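Local coordinates for putative acetyltransferase (Staphylococcus aureus subsp. aureus Mu50, PDB 3H4Q), which is a putative acetyltransferase of the GNAT family that probably transfers an acetyl group from acetyl-CoA to a substrate not yet identified, at residues A[124-127]-A[128-132]. Residues are numbered along the deposited sequence; the frame is centred on the assembly and turned at random.
Sequences LFNY and VIDVV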
loop_
_atom_site.group_PDB
_atom_site.type_symbol
_atom_site.label_atom_id
_atom_site.label_comp_id
_atom_site.label_asym_id
_atom_site.label_seq_id
_atom_site.Cartn_x
_atom_site.Cartn_y
_atom_site.Cartn_z
ATOM N N LEU A 124 4.561 -6.283 -4.640
ATOM C CA LEU A 124 3.352 -6.188 -3.838
ATOM C C LEU A 124 2.302 -5.293 -4.502
ATOM O O LEU A 124 1.113 -5.636 -4.581
ATOM C CB LEU A 124 3.707 -5.661 -2.442
ATOM C CG LEU A 124 4.416 -6.646 -1.502
ATOM C CD1 LEU A 124 4.901 -5.918 -0.244
ATOM C CD2 LEU A 124 3.464 -7.821 -1.117
ATOM N N PHE A 125 2.761 -4.145 -4.995
ATOM C CA PHE A 125 1.883 -3.165 -5.637
ATOM C C PHE A 125 1.214 -3.856 -6.822
ATOM O O PHE A 125 0.007 -3.758 -7.062
ATOM C CB PHE A 125 2.713 -1.988 -6.147
ATOM C CG PHE A 125 1.976 -0.671 -6.224
ATOM C CD1 PHE A 125 0.627 -0.586 -6.550
ATOM C CD2 PHE A 125 2.706 0.522 -6.095
ATOM C CE1 PHE A 125 0.001 0.657 -6.648
ATOM C CE2 PHE A 125 2.096 1.770 -6.203
ATOM C CZ PHE A 125 0.743 1.844 -6.477
ATOM N N ASN A 126 2.028 -4.597 -7.540
ATOM C CA ASN A 126 1.581 -5.267 -8.709
ATOM C C ASN A 126 0.641 -6.409 -8.410
ATOM O O ASN A 126 -0.282 -6.672 -9.181
ATOM C CB ASN A 126 2.809 -5.760 -9.448
ATOM C CG ASN A 126 2.495 -6.226 -10.795
ATOM O OD1 ASN A 126 2.532 -5.451 -11.742
ATOM N ND2 ASN A 126 2.108 -7.477 -10.906
ATOM N N TYR A 127 0.886 -7.123 -7.318
ATOM C CA TYR A 127 0.031 -8.246 -6.955
ATOM C C TYR A 127 -1.359 -7.712 -6.593
ATOM O O TYR A 127 -2.358 -8.256 -7.043
ATOM C CB TYR A 127 0.653 -9.029 -5.806
ATOM C CG TYR A 127 -0.242 -10.068 -5.193
ATOM C CD1 TYR A 127 -1.207 -9.711 -4.264
ATOM C CD2 TYR A 127 -0.111 -11.403 -5.509
ATOM C CE1 TYR A 127 -2.037 -10.657 -3.689
ATOM C CE2 TYR A 127 -0.948 -12.368 -4.935
ATOM C CZ TYR A 127 -1.912 -11.975 -4.034
ATOM O OH TYR A 127 -2.759 -12.892 -3.470
ATOM N N VAL A 128 -1.406 -6.641 -5.796
ATOM C CA VAL A 128 -2.665 -6.030 -5.390
ATOM C C VAL A 128 -3.470 -5.469 -6.568
ATOM O O VAL A 128 -4.702 -5.596 -6.592
ATOM C CB VAL A 128 -2.441 -4.929 -4.371
ATOM C CG1 VAL A 128 -3.698 -4.105 -4.203
ATOM C CG2 VAL A 128 -2.004 -5.515 -3.039
ATOM N N ILE A 129 -2.791 -4.852 -7.536
ATOM C CA ILE A 129 -3.475 -4.291 -8.714
ATOM C C ILE A 129 -4.133 -5.442 -9.468
ATOM O O ILE A 129 -5.279 -5.329 -9.880
ATOM C CB ILE A 129 -2.512 -3.483 -9.644
ATOM C CG1 ILE A 129 -2.131 -2.147 -9.003
ATOM C CG2 ILE A 129 -3.171 -3.187 -10.980
ATOM C CD1 ILE A 129 -0.915 -1.436 -9.685
ATOM N N ASP A 130 -3.424 -6.559 -9.623
ATOM C CA ASP A 130 -3.997 -7.733 -10.283
ATOM C C ASP A 130 -5.208 -8.314 -9.556
ATOM O O ASP A 130 -6.140 -8.791 -10.201
ATOM C CB ASP A 130 -2.977 -8.855 -10.411
ATOM C CG ASP A 130 -2.011 -8.648 -11.527
ATOM O OD1 ASP A 130 -1.868 -7.504 -12.031
ATOM O OD2 ASP A 130 -1.385 -9.662 -11.904
ATOM N N VAL A 131 -5.191 -8.317 -8.228
ATOM C CA VAL A 131 -6.316 -8.871 -7.478
ATOM C C VAL A 131 -7.537 -7.966 -7.657
ATOM O O VAL A 131 -8.630 -8.457 -7.999
ATOM C CB VAL A 131 -5.986 -9.058 -6.007
ATOM C CG1 VAL A 131 -7.231 -9.417 -5.237
ATOM C CG2 VAL A 131 -4.926 -10.133 -5.849
ATOM N N VAL A 132 -7.349 -6.653 -7.508
ATOM C CA VAL A 132 -8.480 -5.746 -7.685
ATOM C C VAL A 132 -9.038 -5.815 -9.117
ATOM O O VAL A 132 -10.249 -5.773 -9.293
ATOM C CB VAL A 132 -8.171 -4.308 -7.276
ATOM C CG1 VAL A 132 -7.659 -4.289 -5.843
ATOM C CG2 VAL A 132 -7.169 -3.706 -8.210
#
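Tyr127 brings the CE1 corner of its ring onto Val131, one helical turn further on, with CE1 of Tyr127 3.6 Å from CG2 of Val131. The tyrosine reaches its neighbour because its CG stands anti to the backbone N (chi1 170°), which sends the ring forward along the helix, while the valine places CG2 beside its own N, on the tyrosine side. That methyl also packs against the carbonyl oxygen of Tyr127. A second i to i+4 pair, Phe125 and Ile129, lies on another side of the helix. Here the end of the isoleucine chain does the touching, CD1 of Ile129 coming 3.6 Å from CD1 of Phe125, and CG1 of Ile129 also packs against the Phe125 carbonyl oxygen. At the more open surface the Asn126 amide and the Asp130 carboxylate have planes turned 58° apart, but ND2 of Asn126 stays 4.1 Å from OD1 of Asp130. Beneath these pairs runs regular alpha-helical bonding, from Val128 N to Leu124 O (3.0 Å) through Val131 N to Tyr127 O (3.1 Å). Tyr71, which meets Tyr127 edge-to-face, and Val85, which Val128 touches, line the pocket holding a polyether, probably a crystallisation component, about 6 Å from the Val131 side chain. All of this belongs to helix 120-134, the crossover of the beta-alpha-beta unit between the parallel strands 106-112 and 139-143 of the GNAT fold; Phe125 packs on Ile108 and Leu111 of strand 106-112 and meets the rings of Phe158 and Phe160, and Tyr127 contacts Ile21 of strand 21-23.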